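Local coordinates for protein desmoplakin (Homo sapiens, PDB 3R6N) that serves as a desmosomal cell-adhesion protein, probably helping to couple the junction to intermediate filaments, with a plakin domain built from spectrin repeats and an SH3 domain, at residues C14-M18 and S50-Y54; A29-D33 and H164-K169; H44-H48 and S85-M89. All coordinates share one frame; numbering follows the deposited sequence.

Interaction 1 (C14-M18 and S50-Y54); sequences CLGWM and SIGDY
Trp17 and Tyr54 lay their rings face to face between two antiparallel helices, and this stack carries most of the contact. The six-membered ring of Trp17 and the Tyr54 ring have centroids 4.2 Å apart and planes inclined by 29°. Trp17 CZ3 stands over the centre of the tyrosine ring, its closest atom there being Tyr54 CG at 3.4 Å, whereas Tyr54 meets the indole nearer its rim. Both side chains leave the backbone with CG anti to N (chi1 179° for Trp17, -166° for Tyr54), and, coming from facing helices, they slide past each other in opposite directions. At the far end of the tyrosine, Cys14 SG lies near the ring plane, 3.3 Å from Tyr54 OH. Ile51 CG2 packs 3.9 Å from Trp17 CH2, and Met18 CG comes obliquely to Tyr54 CE2 at 4.3 Å. Ser50 OG sits at the indole edge. The segment axes are 12.8 Å apart, a span bridged by these two large rings. Helix 68-117 completes the three-helix packing of the kind used by spectrin repeats: Cys14 rests on Leu74, the Ile51 carbonyl is hydrogen-bonded to Tyr78 OH, and Ile51 also touches Ser85.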
ATOM      1  N   CYS A  14     -65.169  22.760  29.142  1.00 92.91           N
ATOM      2  CA  CYS A  14     -63.848  22.482  29.699  1.00 92.60           C
ATOM      3  C   CYS A  14     -63.225  21.236  29.089  1.00 91.86           C
ATOM      4  O   CYS A  14     -62.118  21.284  28.558  1.00 91.37           O
ATOM      5  CB  CYS A  14     -63.921  22.320  31.216  1.00 93.33           C
ATOM      6  SG  CYS A  14     -63.745  23.853  32.131  1.00 94.60           S
ATOM      7  N   LEU A  15     -63.936  20.118  29.178  1.00 77.95           N
ATOM      8  CA  LEU A  15     -63.446  18.866  28.620  1.00 77.62           C
ATOM      9  C   LEU A  15     -63.218  19.010  27.121  1.00 77.24           C
ATOM     10  O   LEU A  15     -62.431  18.277  26.531  1.00 76.83           O
ATOM     11  CB  LEU A  15     -64.429  17.728  28.898  1.00 78.37           C
ATOM     12  CG  LEU A  15     -64.682  17.363  30.364  1.00 76.67           C
ATOM     13  CD1 LEU A  15     -65.622  16.172  30.453  1.00 77.61           C
ATOM     14  CD2 LEU A  15     -63.381  17.064  31.086  1.00 76.62           C
ATOM     15  N   GLY A  16     -63.911  19.967  26.515  1.00104.25           N
ATOM     16  CA  GLY A  16     -63.795  20.215  25.090  1.00104.37           C
ATOM     17  C   GLY A  16     -62.531  20.965  24.724  1.00103.70           C
ATOM     18  O   GLY A  16     -61.904  20.685  23.703  1.00103.47           O
ATOM     19  N   TRP A  17     -62.153  21.929  25.555  1.00 93.44           N
ATOM     20  CA  TRP A  17     -60.923  22.666  25.322  1.00 93.18           C
ATOM     21  C   TRP A  17     -59.722  21.833  25.750  1.00 92.47           C
ATOM     22  O   TRP A  17     -58.682  21.840  25.091  1.00 92.03           O
ATOM     23  CB  TRP A  17     -60.931  23.999  26.068  1.00 93.96           C
ATOM     24  CG  TRP A  17     -59.671  24.777  25.868  1.00 94.17           C
ATOM     25  CD1 TRP A  17     -59.387  25.631  24.842  1.00 94.62           C
ATOM     26  CD2 TRP A  17     -58.512  24.760  26.709  1.00 94.33           C
ATOM     27  NE1 TRP A  17     -58.124  26.150  24.995  1.00 94.94           N
ATOM     28  CE2 TRP A  17     -57.566  25.633  26.133  1.00 94.82           C
ATOM     29  CE3 TRP A  17     -58.182  24.094  27.893  1.00 94.46           C
ATOM     30  CZ2 TRP A  17     -56.316  25.858  26.703  1.00 95.46           C
ATOM     31  CZ3 TRP A  17     -56.937  24.319  28.456  1.00 95.20           C
ATOM     32  CH2 TRP A  17     -56.020  25.192  27.861  1.00 95.71           C
ATOM     33  N   MET A  18     -59.877  21.108  26.852  1.00 81.64           N
ATOM     34  CA  MET A  18     -58.803  20.268  27.372  1.00 81.42           C
ATOM     35  C   MET A  18     -58.456  19.101  26.450  1.00 80.75           C
ATOM     36  O   MET A  18     -57.340  18.589  26.477  1.00 80.47           O
ATOM     37  CB  MET A  18     -59.151  19.746  28.767  1.00 82.15           C
ATOM     38  CG  MET A  18     -58.745  20.685  29.886  1.00 83.17           C
ATOM     39  SD  MET A  18     -58.747  19.866  31.484  1.00 84.48           S
ATOM     40  CE  MET A  18     -60.503  19.687  31.766  1.00 84.57           C
ATOM     41  N   SER A  50     -49.775  27.592  28.276  1.00108.43           N
ATOM     42  CA  SER A  50     -51.181  27.942  28.130  1.00107.72           C
ATOM     43  C   SER A  50     -52.050  27.109  29.066  1.00107.14           C
ATOM     44  O   SER A  50     -52.960  27.629  29.713  1.00108.05           O
ATOM     45  CB  SER A  50     -51.627  27.743  26.680  1.00105.51           C
ATOM     46  OG  SER A  50     -52.940  28.230  26.474  1.00105.36           O
ATOM     47  N   ILE A  51     -51.768  25.812  29.138  1.00 94.21           N
ATOM     48  CA  ILE A  51     -52.531  24.924  30.002  1.00 93.87           C
ATOM     49  C   ILE A  51     -52.024  25.005  31.438  1.00 96.47           C
ATOM     50  O   ILE A  51     -52.742  24.675  32.381  1.00 97.08           O
ATOM     51  CB  ILE A  51     -52.477  23.460  29.524  1.00 91.85           C
ATOM     52  CG1 ILE A  51     -51.205  22.778  30.019  1.00 92.69           C
ATOM     53  CG2 ILE A  51     -52.599  23.379  28.007  1.00 89.88           C
ATOM     54  CD1 ILE A  51     -51.204  21.290  29.782  1.00 91.24           C
ATOM     55  N   GLY A  52     -50.779  25.437  31.598  1.00132.50           N
ATOM     56  CA  GLY A  52     -50.234  25.675  32.919  1.00135.78           C
ATOM     57  C   GLY A  52     -50.969  26.832  33.563  1.00137.74           C
ATOM     58  O   GLY A  52     -51.232  26.829  34.765  1.00139.89           O
ATOM     59  N   ASP A  53     -51.311  27.826  32.749  1.00121.50           N
ATOM     60  CA  ASP A  53     -52.057  28.984  33.220  1.00123.32           C
ATOM     61  C   ASP A  53     -53.527  28.643  33.405  1.00121.62           C
ATOM     62  O   ASP A  53     -54.252  29.333  34.123  1.00123.25           O
ATOM     63  CB  ASP A  53     -51.915  30.149  32.243  1.00123.56           C
ATOM     64  CG  ASP A  53     -50.580  30.851  32.366  1.00126.62           C
ATOM     65  OD1 ASP A  53     -49.552  30.157  32.524  1.00126.86           O
ATOM     66  OD2 ASP A  53     -50.560  32.100  32.315  1.00129.07           O
ATOM     67  N   TYR A  54     -53.961  27.568  32.761  1.00 91.65           N
ATOM     68  CA  TYR A  54     -55.361  27.171  32.800  1.00 90.06           C
ATOM     69  C   TYR A  54     -55.755  26.557  34.140  1.00 91.19           C
ATOM     70  O   TYR A  54     -56.938  26.378  34.418  1.00 90.53           O
ATOM     71  CB  TYR A  54     -55.659  26.187  31.673  1.00 87.08           C
ATOM     72  CG  TYR A  54     -57.129  25.980  31.416  1.00 85.73           C
ATOM     73  CD1 TYR A  54     -57.876  26.945  30.755  1.00 85.69           C
ATOM     74  CD2 TYR A  54     -57.769  24.815  31.820  1.00 84.81           C
ATOM     75  CE1 TYR A  54     -59.222  26.760  30.509  1.00 84.77           C
ATOM     76  CE2 TYR A  54     -59.119  24.619  31.578  1.00 83.88           C
ATOM     77  CZ  TYR A  54     -59.840  25.596  30.921  1.00 83.85           C
ATOM     78  OH  TYR A  54     -61.181  25.415  30.672  1.00 83.24           O
TER

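Interaction 2 (A29-D33 and H164-K169); sequences AWGVD and HPASDK
Trp30 turns its CG beside its own backbone N (chi1 -68°), swinging the indole onto Pro165 and Ala166, while Lys169, with the same kind of first torsion but a bend at chi2 (-146°), reaches back over the Trp30 backbone. The indole crosses Pro165 obliquely: Pro165 CB approaches Trp30 NE1 to 3.3 Å and Pro165 CG approaches Trp30 CZ2 to 3.4 Å, while the Pro165 carbonyl O lies over an indole face. Ala166 CB adds a methyl contact, 4.0 Å from Trp30 CB. His164 presents its edge to the face of the six-membered ring, at a centroid separation of 5.8 Å.

These partners sit on a type I turn from His164 to Ser167, with Ala166 at the N-cap position of helix 167-225. The turn is braced from within: His164 O accepts from both the backbone N and OG of Ser167, and Ala166 N donates to His164 ND1 (2.9 Å) nearly in the imidazole plane. The other ring nitrogen, NE2, is hydrogen-bonded to the carbonyl O of His91, and Trp30 itself rests on Leu92, so helix 68-117 backs both segments. Farther along the loop, Val32 CG1 packs 3.6 Å from Lys169 O.

One clear hydrogen bond joins the segments, Lys169 NZ to Trp30 O at 2.7 Å, with the donor almost in line with the C=O (177°). The ammonium thus meets a neutral carbonyl, whose electron density it would probably polarise. With ND1 accepting and NE2 facing a carbonyl, His164 is consistent with a neutral ring protonated on NE2; the bonds at its two nitrogens would hold its rotation beside an otherwise mostly apolar contact.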
ATOM      1  N   ALA A  29     -46.166  16.014  13.677  1.00 79.64           N
ATOM      2  CA  ALA A  29     -45.432  14.955  12.999  1.00 77.05           C
ATOM      3  C   ALA A  29     -44.006  14.880  13.525  1.00 75.02           C
ATOM      4  O   ALA A  29     -43.359  15.904  13.726  1.00 75.73           O
ATOM      5  CB  ALA A  29     -45.443  15.175  11.498  1.00 77.61           C
ATOM      6  N   TRP A  30     -43.528  13.664  13.766  1.00 83.51           N
ATOM      7  CA  TRP A  30     -42.169  13.460  14.250  1.00 82.07           C
ATOM      8  C   TRP A  30     -41.167  13.438  13.100  1.00 80.07           C
ATOM      9  O   TRP A  30     -41.287  12.632  12.179  1.00 79.32           O
ATOM     10  CB  TRP A  30     -42.072  12.160  15.047  1.00 82.55           C
ATOM     11  CG  TRP A  30     -42.825  12.193  16.337  1.00 85.17           C
ATOM     12  CD1 TRP A  30     -43.948  11.483  16.653  1.00 87.47           C
ATOM     13  CD2 TRP A  30     -42.512  12.985  17.488  1.00 86.64           C
ATOM     14  NE1 TRP A  30     -44.353  11.781  17.933  1.00 89.92           N
ATOM     15  CE2 TRP A  30     -43.488  12.700  18.467  1.00 89.49           C
ATOM     16  CE3 TRP A  30     -41.502  13.905  17.788  1.00 86.69           C
ATOM     17  CZ2 TRP A  30     -43.482  13.302  19.722  1.00 92.15           C
ATOM     18  CZ3 TRP A  30     -41.499  14.501  19.034  1.00 88.72           C
ATOM     19  CH2 TRP A  30     -42.483  14.197  19.986  1.00 91.06           C
ATOM     20  N   GLY A  31     -40.183  14.328  13.156  1.00112.19           N
ATOM     21  CA  GLY A  31     -39.185  14.411  12.108  1.00110.87           C
ATOM     22  C   GLY A  31     -37.825  14.813  12.633  1.00110.91           C
ATOM     23  O   GLY A  31     -37.716  15.419  13.696  1.00112.93           O
ATOM     24  N   VAL A  32     -36.784  14.474  11.881  1.00 67.73           N
ATOM     25  CA  VAL A  32     -35.419  14.790  12.280  1.00 68.18           C
ATOM     26  C   VAL A  32     -34.919  16.076  11.629  1.00 70.84           C
ATOM     27  O   VAL A  32     -33.769  16.467  11.817  1.00 72.24           O
ATOM     28  CB  VAL A  32     -34.448  13.633  11.968  1.00 65.58           C
ATOM     29  CG1 VAL A  32     -34.946  12.341  12.603  1.00 64.86           C
ATOM     30  CG2 VAL A  32     -34.285  13.468  10.476  1.00 64.15           C
ATOM     31  N   ASP A  33     -35.788  16.730  10.864  1.00 62.02           N
ATOM     32  CA  ASP A  33     -35.466  18.032  10.297  1.00 66.47           C
ATOM     33  C   ASP A  33     -35.357  19.055  11.413  1.00 70.89           C
ATOM     34  O   ASP A  33     -36.365  19.577  11.872  1.00 73.22           O
ATOM     35  CB  ASP A  33     -36.536  18.472   9.297  1.00 68.62           C
ATOM     36  CG  ASP A  33     -36.325  19.895   8.804  1.00 75.16           C
ATOM     37  OD1 ASP A  33     -35.273  20.161   8.182  1.00 76.57           O
ATOM     38  OD2 ASP A  33     -37.210  20.747   9.027  1.00 77.85           O
ATOM     39  N   HIS A 164     -39.744   6.194  23.122  1.00 73.50           N
ATOM     40  CA  HIS A 164     -39.845   7.564  22.638  1.00 67.54           C
ATOM     41  C   HIS A 164     -40.723   7.579  21.393  1.00 66.42           C
ATOM     42  O   HIS A 164     -40.529   6.774  20.478  1.00 68.53           O
ATOM     43  CB  HIS A 164     -38.456   8.118  22.316  1.00 63.00           C
ATOM     44  CG  HIS A 164     -38.436   9.588  22.029  1.00 59.52           C
ATOM     45  ND1 HIS A 164     -38.938  10.127  20.864  1.00 56.94           N
ATOM     46  CD2 HIS A 164     -37.962  10.631  22.750  1.00 57.19           C
ATOM     47  CE1 HIS A 164     -38.783  11.438  20.883  1.00 53.98           C
ATOM     48  NE2 HIS A 164     -38.191  11.769  22.017  1.00 54.19           N
ATOM     49  N   PRO A 165     -41.703   8.493  21.354  1.00 62.64           N
ATOM     50  CA  PRO A 165     -42.638   8.574  20.226  1.00 59.91           C
ATOM     51  C   PRO A 165     -41.942   8.624  18.862  1.00 55.27           C
ATOM     52  O   PRO A 165     -42.576   8.342  17.840  1.00 57.89           O
ATOM     53  CB  PRO A 165     -43.395   9.884  20.490  1.00 58.60           C
ATOM     54  CG  PRO A 165     -42.612  10.598  21.550  1.00 58.86           C
ATOM     55  CD  PRO A 165     -41.979   9.524  22.365  1.00 61.94           C
ATOM     56  N   ALA A 166     -40.661   8.975  18.840  1.00 72.71           N
ATOM     57  CA  ALA A 166     -39.932   9.040  17.579  1.00 68.73           C
ATOM     58  C   ALA A 166     -38.827   7.989  17.481  1.00 69.61           C
ATOM     59  O   ALA A 166     -37.900   8.139  16.693  1.00 66.59           O
ATOM     60  CB  ALA A 166     -39.366  10.428  17.370  1.00 66.04           C
ATOM     61  N   SER A 167     -38.934   6.924  18.271  1.00 77.54           N
ATOM     62  CA  SER A 167     -37.901   5.892  18.312  1.00 79.90           C
ATOM     63  C   SER A 167     -37.441   5.475  16.925  1.00 76.94           C
ATOM     64  O   SER A 167     -36.262   5.591  16.592  1.00 74.70           O
ATOM     65  CB  SER A 167     -38.388   4.662  19.081  1.00 87.20           C
ATOM     66  OG  SER A 167     -38.298   4.864  20.479  1.00 91.21           O
ATOM     67  N   ASP A 168     -38.378   4.987  16.121  1.00 82.58           N
ATOM     68  CA  ASP A 168     -38.065   4.488  14.789  1.00 81.16           C
ATOM     69  C   ASP A 168     -37.331   5.530  13.951  1.00 75.00           C
ATOM     70  O   ASP A 168     -36.456   5.191  13.156  1.00 73.67           O
ATOM     71  CB  ASP A 168     -39.341   4.037  14.073  1.00 83.52           C
ATOM     72  CG  ASP A 168     -40.253   5.198  13.717  1.00 80.07           C
ATOM     73  OD1 ASP A 168     -40.322   6.168  14.501  1.00 78.26           O
ATOM     74  OD2 ASP A 168     -40.898   5.140  12.648  1.00 80.03           O
ATOM     75  N   LYS A 169     -37.681   6.798  14.135  1.00 86.85           N
ATOM     76  CA  LYS A 169     -37.105   7.862  13.323  1.00 82.60           C
ATOM     77  C   LYS A 169     -35.693   8.246  13.744  1.00 81.38           C
ATOM     78  O   LYS A 169     -34.905   8.709  12.916  1.00 78.82           O
ATOM     79  CB  LYS A 169     -38.011   9.091  13.301  1.00 81.57           C
ATOM     80  CG  LYS A 169     -39.342   8.825  12.650  1.00 82.88           C
ATOM     81  CD  LYS A 169     -39.859  10.035  11.905  1.00 81.51           C
ATOM     82  CE  LYS A 169     -41.087   9.661  11.087  1.00 83.30           C
ATOM     83  NZ  LYS A 169     -41.587  10.794  10.259  1.00 83.03           N
TER

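Interaction 3 (H44-H48 and S85-M89); sequences HRGIH and SFERM
His44 NE2 donates to the backbone carbonyl Ser85 O at 3.0 Å (159° at the hydrogen), and one turn later His48 ND1 pairs with Ser85 OG at 2.7 Å, where either atom could be the donor. Both bonds cross an antiparallel helix pair, the kind of packing from which spectrin repeats are built. Ser85 is therefore gripped twice by the same opposing helix, once through its main chain and once through its hydroxyl. Its carbonyl also keeps the helical bond from Met89 N, which arrives from the opposite face of the carbonyl plane to His44.

In both histidines CG is anti to the backbone N, which sends the imidazoles straight across to the other helix. The His44 ring lies sandwiched: Arg88 CG makes a CH-pi contact over its centre, 3.4 Å from the centroid, and His48 CB covers the other face. Beyond CG the Arg88 chain bends away from the imidazole, and its NH2 is hydrogen-bonded to the carbonyl O of Met25, in the loop after helix 5-24. Met89 CB packs at the in-plane edge of His44, 3.9 Å from CD2.

Farther out, His48 meets Phe86 in a T-shaped pair with planes at 83°, His48 CE1 standing over the phenyl centre. A face of the His48 imidazole is taken by sulfur: Met89 SD sits 4.5 Å from the ring centroid, only 9° off its normal.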
ATOM      1  N   HIS A  44     -45.080  24.165  21.025  1.00106.20           N
ATOM      2  CA  HIS A  44     -45.554  23.508  22.238  1.00106.26           C
ATOM      3  C   HIS A  44     -45.346  24.360  23.481  1.00108.60           C
ATOM      4  O   HIS A  44     -46.175  24.347  24.387  1.00109.13           O
ATOM      5  CB  HIS A  44     -44.875  22.151  22.422  1.00105.24           C
ATOM      6  CG  HIS A  44     -45.373  21.387  23.609  1.00103.15           C
ATOM      7  ND1 HIS A  44     -46.665  20.917  23.701  1.00102.18           N
ATOM      8  CD2 HIS A  44     -44.754  21.014  24.754  1.00102.55           C
ATOM      9  CE1 HIS A  44     -46.821  20.285  24.852  1.00101.34           C
ATOM     10  NE2 HIS A  44     -45.676  20.330  25.510  1.00101.49           N
ATOM     11  N   ARG A  45     -44.236  25.090  23.531  1.00 86.82           N
ATOM     12  CA  ARG A  45     -43.973  25.980  24.656  1.00 89.72           C
ATOM     13  C   ARG A  45     -45.152  26.932  24.847  1.00 90.50           C
ATOM     14  O   ARG A  45     -45.460  27.336  25.968  1.00 92.41           O
ATOM     15  CB  ARG A  45     -42.673  26.767  24.447  1.00 91.75           C
ATOM     16  CG  ARG A  45     -42.403  27.819  25.521  1.00 95.42           C
ATOM     17  CD  ARG A  45     -41.101  28.581  25.284  1.00 97.86           C
ATOM     18  NE  ARG A  45     -39.920  27.754  25.529  1.00 98.19           N
ATOM     19  CZ  ARG A  45     -39.105  27.302  24.578  1.00 96.67           C
ATOM     20  NH1 ARG A  45     -39.333  27.604  23.305  1.00 94.81           N
ATOM     21  NH2 ARG A  45     -38.058  26.553  24.901  1.00 97.23           N
ATOM     22  N   GLY A  46     -45.810  27.278  23.745  1.00 86.16           N
ATOM     23  CA  GLY A  46     -46.953  28.171  23.786  1.00 86.92           C
ATOM     24  C   GLY A  46     -48.199  27.469  24.288  1.00 85.53           C
ATOM     25  O   GLY A  46     -49.069  28.081  24.915  1.00 86.52           O
ATOM     26  N   ILE A  47     -48.280  26.172  24.009  1.00101.41           N
ATOM     27  CA  ILE A  47     -49.412  25.362  24.430  1.00100.21           C
ATOM     28  C   ILE A  47     -49.254  24.900  25.876  1.00101.14           C
ATOM     29  O   ILE A  47     -50.235  24.788  26.611  1.00101.30           O
ATOM     30  CB  ILE A  47     -49.598  24.147  23.503  1.00 98.02           C
ATOM     31  CG1 ILE A  47     -50.043  24.610  22.116  1.00 97.54           C
ATOM     32  CG2 ILE A  47     -50.606  23.171  24.084  1.00 97.28           C
ATOM     33  CD1 ILE A  47     -50.471  23.481  21.204  1.00 95.98           C
ATOM     34  N   HIS A  48     -48.017  24.639  26.283  1.00 89.00           N
ATOM     35  CA  HIS A  48     -47.732  24.199  27.642  1.00 90.50           C
ATOM     36  C   HIS A  48     -47.971  25.319  28.646  1.00 93.19           C
ATOM     37  O   HIS A  48     -48.681  25.132  29.633  1.00 93.94           O
ATOM     38  CB  HIS A  48     -46.292  23.707  27.754  1.00 91.23           C
ATOM     39  CG  HIS A  48     -45.909  23.269  29.130  1.00 92.91           C
ATOM     40  ND1 HIS A  48     -46.112  21.983  29.586  1.00 89.09           N
ATOM     41  CD2 HIS A  48     -45.334  23.943  30.155  1.00 96.71           C
ATOM     42  CE1 HIS A  48     -45.678  21.886  30.829  1.00 90.50           C
ATOM     43  NE2 HIS A  48     -45.202  23.062  31.198  1.00 94.91           N
ATOM     44  N   SER A  85     -48.417  16.935  28.733  1.00 79.01           N
ATOM     45  CA  SER A  85     -47.793  18.168  28.272  1.00 78.56           C
ATOM     46  C   SER A  85     -46.324  18.218  28.680  1.00 78.14           C
ATOM     47  O   SER A  85     -45.465  18.569  27.874  1.00 77.01           O
ATOM     48  CB  SER A  85     -48.540  19.387  28.817  1.00 81.41           C
ATOM     49  OG  SER A  85     -47.995  20.591  28.307  1.00 82.74           O
ATOM     50  N   PHE A  86     -46.038  17.863  29.929  1.00 95.44           N
ATOM     51  CA  PHE A  86     -44.658  17.817  30.398  1.00 94.92           C
ATOM     52  C   PHE A  86     -43.837  16.806  29.608  1.00 91.81           C
ATOM     53  O   PHE A  86     -42.742  17.114  29.138  1.00 89.60           O
ATOM     54  CB  PHE A  86     -44.596  17.485  31.890  1.00 97.41           C
ATOM     55  CG  PHE A  86     -44.726  18.685  32.783  1.00100.03           C
ATOM     56  CD1 PHE A  86     -45.935  18.985  33.392  1.00102.95           C
ATOM     57  CD2 PHE A  86     -43.639  19.512  33.019  1.00100.19           C
ATOM     58  CE1 PHE A  86     -46.056  20.088  34.217  1.00106.23           C
ATOM     59  CE2 PHE A  86     -43.756  20.620  33.846  1.00103.97           C
ATOM     60  CZ  PHE A  86     -44.967  20.905  34.443  1.00106.95           C
ATOM     61  N   GLU A  87     -44.371  15.598  29.463  1.00 96.61           N
ATOM     62  CA  GLU A  87     -43.657  14.524  28.788  1.00 95.02           C
ATOM     63  C   GLU A  87     -43.402  14.845  27.323  1.00 91.54           C
ATOM     64  O   GLU A  87     -42.457  14.331  26.732  1.00 89.28           O
ATOM     65  CB  GLU A  87     -44.419  13.206  28.931  1.00 97.42           C
ATOM     66  CG  GLU A  87     -44.489  12.717  30.368  1.00101.32           C
ATOM     67  CD  GLU A  87     -45.589  11.696  30.601  1.00105.14           C
ATOM     68  OE1 GLU A  87     -45.754  11.267  31.765  1.00109.23           O
ATOM     69  OE2 GLU A  87     -46.287  11.326  29.629  1.00104.71           O
ATOM     70  N   ARG A  88     -44.243  15.696  26.743  1.00 85.79           N
ATOM     71  CA  ARG A  88     -44.063  16.121  25.357  1.00 83.55           C
ATOM     72  C   ARG A  88     -42.900  17.100  25.264  1.00 82.39           C
ATOM     73  O   ARG A  88     -42.036  16.983  24.390  1.00 80.13           O
ATOM     74  CB  ARG A  88     -45.352  16.750  24.810  1.00 84.86           C
ATOM     75  CG  ARG A  88     -45.177  17.618  23.567  1.00 84.45           C
ATOM     76  CD  ARG A  88     -44.687  16.827  22.361  1.00 82.00           C
ATOM     77  NE  ARG A  88     -45.762  16.144  21.640  1.00 81.72           N
ATOM     78  CZ  ARG A  88     -46.133  14.884  21.858  1.00 81.80           C
ATOM     79  NH1 ARG A  88     -45.523  14.155  22.787  1.00 82.16           N
ATOM     80  NH2 ARG A  88     -47.117  14.350  21.147  1.00 82.46           N
ATOM     81  N   MET A  89     -42.876  18.060  26.182  1.00 91.69           N
ATOM     82  CA  MET A  89     -41.809  19.045  26.231  1.00 92.72           C
ATOM     83  C   MET A  89     -40.463  18.349  26.385  1.00 89.99           C
ATOM     84  O   MET A  89     -39.442  18.844  25.914  1.00 89.96           O
ATOM     85  CB  MET A  89     -42.034  20.017  27.388  1.00 96.82           C
ATOM     86  CG  MET A  89     -41.193  21.278  27.315  1.00100.92           C
ATOM     87  SD  MET A  89     -41.343  22.295  28.801  1.00106.67           S
ATOM     88  CE  MET A  89     -40.457  21.292  29.995  1.00103.32           C
TER

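Overall arrangement
All three contacts lie toward the N-terminal end of this long, mostly helical chain, on the same side of its centre. Interactions 1 and 3 share helix 34-64, their centres 12 Å apart, and touch through Ile51 and Ser85. The centres of interactions 2 and 3 are about 16 Å apart, and the two meet where Trp30 packs on Arg88; interactions 1 and 2 are about 26 Å apart between centres. Along the chain the order is 14-18, 29-33, 44-48, 50-54, 85-89 and 164-169. Helix 68-117 supplies one side of interaction 3 and touches the other two, while interaction 2 ties the early loop to the start of helix 167-225, a link that may contribute to the fragment's rigidity.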